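Local atomic coordinates of adenylate isopentenyltransferase (Humulus lupulus, PDB entry 3A8T), a protein that catalyses the transfer of a dimethylallyl group from dimethylallyl diphosphate to the adenine N6 of AMP, ADP or ATP, an early step in plant cytokinin synthesis. Residues A[64-69]-A[93-98]; A[69-74]-A[133-138]. All blocks are in the same frame, centred on the assembly; numbering follows the deposited sequence.

Interaction 1 (A[64-69]-A[93-98]); sequences FPLEVI and GGVPHH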
loop_
_atom_site.group_PDB
_atom_site.type_symbol
_atom_site.label_atom_id
_atom_site.label_comp_id
_atom_site.label_asym_id
_atom_site.label_seq_id
_atom_site.Cartn_x
_atom_site.Cartn_y
_atom_site.Cartn_z
ATOM N N PHE A 64 -19.119 -8.212 -8.335
ATOM C CA PHE A 64 -18.546 -8.401 -9.638
ATOM C C PHE A 64 -17.451 -9.441 -9.669
ATOM O O PHE A 64 -16.497 -9.366 -8.911
ATOM C CB PHE A 64 -17.936 -7.096 -10.102
ATOM C CG PHE A 64 -18.885 -5.940 -10.083
ATOM C CD1 PHE A 64 -19.912 -5.852 -11.029
ATOM C CD2 PHE A 64 -18.767 -4.950 -9.109
ATOM C CE1 PHE A 64 -20.804 -4.811 -10.999
ATOM C CE2 PHE A 64 -19.660 -3.888 -9.064
ATOM C CZ PHE A 64 -20.682 -3.815 -10.007
ATOM N N PRO A 65 -17.570 -10.419 -10.566
ATOM C CA PRO A 65 -16.503 -11.430 -10.639
ATOM C C PRO A 65 -15.200 -10.677 -11.006
ATOM O O PRO A 65 -15.092 -10.054 -12.066
ATOM C CB PRO A 65 -16.984 -12.380 -11.748
ATOM C CG PRO A 65 -17.942 -11.522 -12.586
ATOM C CD PRO A 65 -18.631 -10.636 -11.581
ATOM N N LEU A 66 -14.215 -10.702 -10.123
ATOM C CA LEU A 66 -13.008 -9.961 -10.437
ATOM C C LEU A 66 -11.740 -10.577 -9.845
ATOM O O LEU A 66 -11.795 -11.561 -9.129
ATOM C CB LEU A 66 -13.212 -8.480 -10.032
ATOM C CG LEU A 66 -13.259 -8.092 -8.558
ATOM C CD1 LEU A 66 -11.851 -8.016 -8.030
ATOM C CD2 LEU A 66 -13.970 -6.758 -8.361
ATOM N N GLU A 67 -10.598 -10.023 -10.196
ATOM C CA GLU A 67 -9.321 -10.524 -9.699
ATOM C C GLU A 67 -8.498 -9.252 -9.525
ATOM O O GLU A 67 -8.641 -8.268 -10.273
ATOM C CB GLU A 67 -8.615 -11.493 -10.707
ATOM C CG GLU A 67 -9.505 -12.671 -11.247
ATOM C CD GLU A 67 -8.710 -13.932 -11.761
ATOM O OE1 GLU A 67 -7.461 -13.939 -11.675
ATOM O OE2 GLU A 67 -9.334 -14.920 -12.269
ATOM N N VAL A 68 -7.620 -9.293 -8.536
ATOM C CA VAL A 68 -6.804 -8.156 -8.192
ATOM C C VAL A 68 -5.355 -8.227 -8.612
ATOM O O VAL A 68 -4.706 -9.257 -8.506
ATOM C CB VAL A 68 -6.878 -7.896 -6.632
ATOM C CG1 VAL A 68 -5.792 -6.952 -6.205
ATOM C CG2 VAL A 68 -8.233 -7.308 -6.252
ATOM N N ILE A 69 -4.867 -7.095 -9.092
ATOM C CA ILE A 69 -3.459 -6.927 -9.459
ATOM C C ILE A 69 -2.982 -5.867 -8.485
ATOM O O ILE A 69 -3.567 -4.798 -8.398
ATOM C CB ILE A 69 -3.275 -6.377 -10.880
ATOM C CG1 ILE A 69 -3.934 -7.331 -11.888
ATOM C CG2 ILE A 69 -1.809 -6.161 -11.143
ATOM C CD1 ILE A 69 -3.961 -6.877 -13.348
ATOM N N GLY A 93 -11.104 -12.921 0.823
ATOM C CA GLY A 93 -12.380 -13.534 0.457
ATOM C C GLY A 93 -12.347 -14.513 -0.693
ATOM O O GLY A 93 -13.326 -14.743 -1.362
ATOM N N GLY A 94 -11.195 -15.093 -0.923
ATOM C CA GLY A 94 -11.100 -16.056 -1.980
ATOM C C GLY A 94 -10.851 -15.334 -3.260
ATOM O O GLY A 94 -10.847 -15.948 -4.313
ATOM N N VAL A 95 -10.659 -14.028 -3.209
ATOM C CA VAL A 95 -10.381 -13.340 -4.490
ATOM C C VAL A 95 -8.971 -13.637 -4.989
ATOM O O VAL A 95 -8.035 -13.666 -4.211
ATOM C CB VAL A 95 -10.542 -11.826 -4.342
ATOM C CG1 VAL A 95 -10.162 -11.113 -5.600
ATOM C CG2 VAL A 95 -11.966 -11.536 -3.955
ATOM N N PRO A 96 -8.799 -13.868 -6.297
ATOM C CA PRO A 96 -7.417 -14.147 -6.775
ATOM C C PRO A 96 -6.543 -12.886 -6.860
ATOM O O PRO A 96 -6.964 -11.882 -7.381
ATOM C CB PRO A 96 -7.648 -14.779 -8.145
ATOM C CG PRO A 96 -9.143 -15.312 -8.041
ATOM C CD PRO A 96 -9.783 -14.156 -7.354
ATOM N N HIS A 97 -5.347 -12.913 -6.310
ATOM C CA HIS A 97 -4.483 -11.731 -6.378
ATOM C C HIS A 97 -3.244 -12.014 -7.180
ATOM O O HIS A 97 -2.756 -13.136 -7.160
ATOM C CB HIS A 97 -4.038 -11.240 -4.973
ATOM C CG HIS A 97 -5.153 -10.668 -4.168
ATOM N ND1 HIS A 97 -5.113 -9.399 -3.632
ATOM C CD2 HIS A 97 -6.378 -11.161 -3.872
ATOM C CE1 HIS A 97 -6.267 -9.136 -3.042
ATOM N NE2 HIS A 97 -7.051 -10.185 -3.176
ATOM N N HIS A 98 -2.740 -10.984 -7.864
ATOM C CA HIS A 98 -1.536 -11.057 -8.675
ATOM C C HIS A 98 -0.537 -9.951 -8.304
ATOM O O HIS A 98 -0.914 -8.889 -7.852
ATOM C CB HIS A 98 -1.923 -10.933 -10.135
ATOM C CG HIS A 98 -3.059 -11.825 -10.521
ATOM N ND1 HIS A 98 -2.875 -13.102 -11.011
ATOM C CD2 HIS A 98 -4.397 -11.633 -10.461
ATOM C CE1 HIS A 98 -4.049 -13.655 -11.242
ATOM N NE2 HIS A 98 -4.990 -12.784 -10.918
#
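Glu67 reaches across to His98 and meets it edge to edge: the carboxylate and the imidazole lie only 5° from coplanar, and NE2 of His98 donates to OE1 of Glu67 at 2.8 Å. With CG turned beside the backbone N (chi1 -51°) and the chain extended beyond it, the Glu67 side chain runs over the ring of Pro96, which it crosses at about a right angle; Pro96 CB sits 3.6 Å from OE1. The same oxygen also takes a salt bridge from Arg129, so a cation and an imidazole N-H both grip it, which would favour the charged form of the carboxylate. The CD2 edge of the His98 ring lies against the carbonyl oxygen of Val68, 3.1 Å away, close to the ring plane.

On the other face of the sheet, Val68 and His97 stand side by side and point the same way. CB of Val68 sits over one face of the His97 ring, 3.9 Å from its centroid, in a CH-pi contact. CG2 of Val68 and CD1 of Leu66 both come up to CG1 of Val95, an apolar patch that helix 53-61 covers. Helix 112-128 packs on Glu67 and Ile69 from the opposite face.

Between the two faces the backbones themselves pair: Val68 N donates to Pro96 O at 2.9 Å and His98 N to Val68 O at 2.7 Å, the bracketing pattern of a parallel pair, while the CA hydrogens of His97 and Ile69 turn toward Val68 O and His98 O. This is the parallel pairing of the short outermost strand 97-98 with strand 66-70, at one margin of the Rossmann-like, P-loop-type sheet of the IPP transferase family.

Interaction 2 (A[69-74]-A[133-138]); sequences INSDKM and PVLVGG. With ATP (adenosine-5'-triphosphate), chain B.
Two neighbouring parallel strands of the central sheet, 66-70 and 132-136, run side by side here and give way at their C-terminal ends to the loops that receive ATP, as expected of a nucleotide-binding alpha/beta fold. Ile69 makes both of its backbone bonds to the neighbouring strand: its N donates to Val134 O with a nearly straight bond (178°), and its O accepts from Val136 N at 2.8 Å. One step on, Ser71 N reaches Val136 O at 2.8 Å from above the carbonyl plane, off the lone-pair direction, where the chain leaves the strand.

Side chains close the face toward helices 112-128 and 140-147. CG2 of Ile69, anti to its own N, meets CD1 of Leu135 at 3.8 Å, the two chains slanting past one another, and CB of Ser71 rests against CG of Leu135. Ser71 OG bonds to a water 3.1 Å away that also lies beside Leu135 O, though the latter link is weak. At Gly137 the backbone angles would press a CB against the carbonyl oxygen of Val136, which by itself calls for glycine.

Farther along, Asp72 folds into an Asx turn, OD1 accepting from Met74 N, and Gln75 N adds a second donor to that oxygen. With OD1 engaged this way, OD2 is the oxygen that meets the adenine: N6 of ATP donates to it along an almost straight line (179°) at 3.3 Å. Met74 lays CG over the purine, 3.6 Å from C4, while the extended chain of Lys73 carries NZ to O2G of the gamma-phosphate at 3.1 Å. The bond to N6, which receives the isopentenyl unit, is consistent with a part for Asp72 in recognising adenine, and Lys73 probably offsets phosphate charge; one short turn thus contacts both base and phosphates.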
loop_
_atom_site.group_PDB
_atom_site.type_symbol
_atom_site.label_atom_id
_atom_site.label_comp_id
_atom_site.label_asym_id
_atom_site.label_seq_id
_atom_site.Cartn_x
_atom_site.Cartn_y
_atom_site.Cartn_z
ATOM N N ILE A 69 -4.867 -7.095 -9.092
ATOM C CA ILE A 69 -3.459 -6.927 -9.459
ATOM C C ILE A 69 -2.982 -5.867 -8.485
ATOM O O ILE A 69 -3.567 -4.798 -8.398
ATOM C CB ILE A 69 -3.275 -6.377 -10.880
ATOM C CG1 ILE A 69 -3.934 -7.331 -11.888
ATOM C CG2 ILE A 69 -1.809 -6.161 -11.143
ATOM C CD1 ILE A 69 -3.961 -6.877 -13.348
ATOM N N ASN A 70 -1.971 -6.199 -7.708
ATOM C CA ASN A 70 -1.393 -5.274 -6.744
ATOM C C ASN A 70 -0.494 -4.284 -7.463
ATOM O O ASN A 70 0.333 -4.701 -8.267
ATOM C CB ASN A 70 -0.532 -6.023 -5.751
ATOM C CG ASN A 70 0.351 -5.100 -4.962
ATOM O OD1 ASN A 70 1.558 -5.179 -5.015
ATOM N ND2 ASN A 70 -0.255 -4.217 -4.241
ATOM N N SER A 71 -0.655 -2.986 -7.172
ATOM C CA SER A 71 0.164 -1.906 -7.771
ATOM C C SER A 71 1.015 -1.166 -6.729
ATOM O O SER A 71 1.573 -0.116 -7.007
ATOM C CB SER A 71 -0.707 -0.887 -8.508
ATOM O OG SER A 71 -1.662 -0.329 -7.642
ATOM N N ASP A 72 1.088 -1.709 -5.522
ATOM C CA ASP A 72 1.911 -1.125 -4.462
ATOM C C ASP A 72 3.326 -1.732 -4.679
ATOM O O ASP A 72 3.522 -2.938 -4.699
ATOM C CB ASP A 72 1.291 -1.487 -3.130
ATOM C CG ASP A 72 2.117 -1.054 -1.970
ATOM O OD1 ASP A 72 3.286 -1.476 -1.877
ATOM O OD2 ASP A 72 1.593 -0.297 -1.134
ATOM N N LYS A 73 4.312 -0.889 -4.911
ATOM C CA LYS A 73 5.638 -1.402 -5.212
ATOM C C LYS A 73 6.426 -2.124 -4.101
ATOM O O LYS A 73 7.388 -2.826 -4.402
ATOM C CB LYS A 73 6.493 -0.295 -5.874
ATOM C CG LYS A 73 7.027 0.772 -4.951
ATOM C CD LYS A 73 7.918 1.745 -5.750
ATOM C CE LYS A 73 8.854 2.541 -4.824
ATOM N NZ LYS A 73 9.730 3.479 -5.522
ATOM N N MET A 74 6.027 -1.963 -2.836
ATOM C CA MET A 74 6.697 -2.688 -1.763
ATOM C C MET A 74 6.010 -4.059 -1.612
ATOM O O MET A 74 6.656 -5.077 -1.344
ATOM C CB MET A 74 6.628 -1.906 -0.435
ATOM C CG MET A 74 7.589 -0.704 -0.354
ATOM S SD MET A 74 9.348 -1.258 -0.621
ATOM C CE MET A 74 9.621 -0.612 -2.219
ATOM N N PRO A 133 -10.295 -7.151 -14.308
ATOM C CA PRO A 133 -9.004 -6.967 -13.619
ATOM C C PRO A 133 -9.115 -5.616 -12.827
ATOM O O PRO A 133 -9.686 -4.613 -13.324
ATOM C CB PRO A 133 -8.003 -6.878 -14.765
ATOM C CG PRO A 133 -8.781 -6.301 -15.839
ATOM C CD PRO A 133 -10.122 -7.008 -15.763
ATOM N N VAL A 134 -8.594 -5.588 -11.608
ATOM C CA VAL A 134 -8.660 -4.394 -10.747
ATOM C C VAL A 134 -7.266 -4.065 -10.234
ATOM O O VAL A 134 -6.687 -4.849 -9.489
ATOM C CB VAL A 134 -9.546 -4.677 -9.574
ATOM C CG1 VAL A 134 -9.746 -3.438 -8.735
ATOM C CG2 VAL A 134 -10.879 -5.242 -10.085
ATOM N N LEU A 135 -6.731 -2.919 -10.653
ATOM C CA LEU A 135 -5.408 -2.478 -10.209
ATOM C C LEU A 135 -5.552 -1.834 -8.826
ATOM O O LEU A 135 -6.185 -0.812 -8.705
ATOM C CB LEU A 135 -4.865 -1.457 -11.196
ATOM C CG LEU A 135 -3.373 -1.234 -11.221
ATOM C CD1 LEU A 135 -2.640 -2.507 -11.546
ATOM C CD2 LEU A 135 -3.070 -0.138 -12.261
ATOM N N VAL A 136 -4.970 -2.432 -7.792
ATOM C CA VAL A 136 -5.112 -1.917 -6.433
ATOM C C VAL A 136 -3.793 -1.546 -5.808
ATOM O O VAL A 136 -2.916 -2.404 -5.551
ATOM C CB VAL A 136 -5.835 -2.966 -5.517
ATOM C CG1 VAL A 136 -6.077 -2.407 -4.108
ATOM C CG2 VAL A 136 -7.155 -3.356 -6.168
ATOM N N GLY A 137 -3.642 -0.256 -5.546
ATOM C CA GLY A 137 -2.394 0.173 -4.967
ATOM C C GLY A 137 -2.095 1.642 -5.139
ATOM O O GLY A 137 -2.794 2.384 -5.850
ATOM N N GLY A 138 -1.016 2.045 -4.483
ATOM C CA GLY A 138 -0.661 3.431 -4.493
ATOM C C GLY A 138 0.655 3.880 -5.059
ATOM O O GLY A 138 1.036 5.022 -4.762
HETATM P PG ATP B . 8.556 7.182 -5.643
HETATM O O1G ATP B . 8.838 6.807 -7.065
HETATM O O2G ATP B . 9.722 6.513 -4.721
HETATM O O3G ATP B . 8.617 8.785 -5.458
HETATM P PB ATP B . 6.251 5.755 -6.132
HETATM O O1B ATP B . 5.338 6.479 -6.962
HETATM O O2B ATP B . 7.258 5.010 -7.050
HETATM O O3B ATP B . 7.035 6.727 -5.136
HETATM P PA ATP B . 5.040 4.884 -3.738
HETATM O O1A ATP B . 4.606 6.234 -3.413
HETATM O O2A ATP B . 3.797 3.901 -3.383
HETATM O O3A ATP B . 5.400 4.627 -5.327
HETATM O "O5'" ATP B . 6.237 4.362 -2.770
HETATM C "C5'" ATP B . 7.221 5.327 -2.519
HETATM C "C4'" ATP B . 7.918 4.913 -1.237
HETATM O "O4'" ATP B . 6.947 4.856 -0.184
HETATM C "C3'" ATP B . 8.540 3.496 -1.266
HETATM O "O3'" ATP B . 9.864 3.533 -1.792
HETATM C "C2'" ATP B . 8.477 3.080 0.213
HETATM O "O2'" ATP B . 9.588 3.553 0.893
HETATM C "C1'" ATP B . 7.219 3.731 0.741
HETATM N N9 ATP B . 6.087 2.763 0.741
HETATM C C8 ATP B . 5.111 2.625 -0.244
HETATM N N7 ATP B . 4.323 1.604 0.024
HETATM C C5 ATP B . 4.726 1.020 1.188
HETATM C C6 ATP B . 4.305 -0.109 1.997
HETATM N N6 ATP B . 3.247 -0.911 1.648
HETATM N N1 ATP B . 4.994 -0.369 3.128
HETATM C C2 ATP B . 6.024 0.378 3.502
HETATM N N3 ATP B . 6.454 1.423 2.792
HETATM C C4 ATP B . 5.867 1.780 1.661
HETATM O O HOH W 1 -4.205 1.203 -8.690
#

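Strand 66-70 is common to both contacts, and Ile69 takes part in each: the two edges of that strand are paired with the outermost strand 97-98 in interaction 1 and with the inner strand 132-136 in interaction 2. The three strands are laced together by likely bonds from Asn70 N to His98 O and from Val134 N to Glu67 O. Interaction 2 is the buried one, nearer the centre of the chain, and its apolar strand part runs straight into the nucleotide pocket. Interaction 1 is only partly buried at the sheet margin, and to its backbone bonds it adds a histidine-carboxylate bond and a CH-pi contact, with no residue touching ATP.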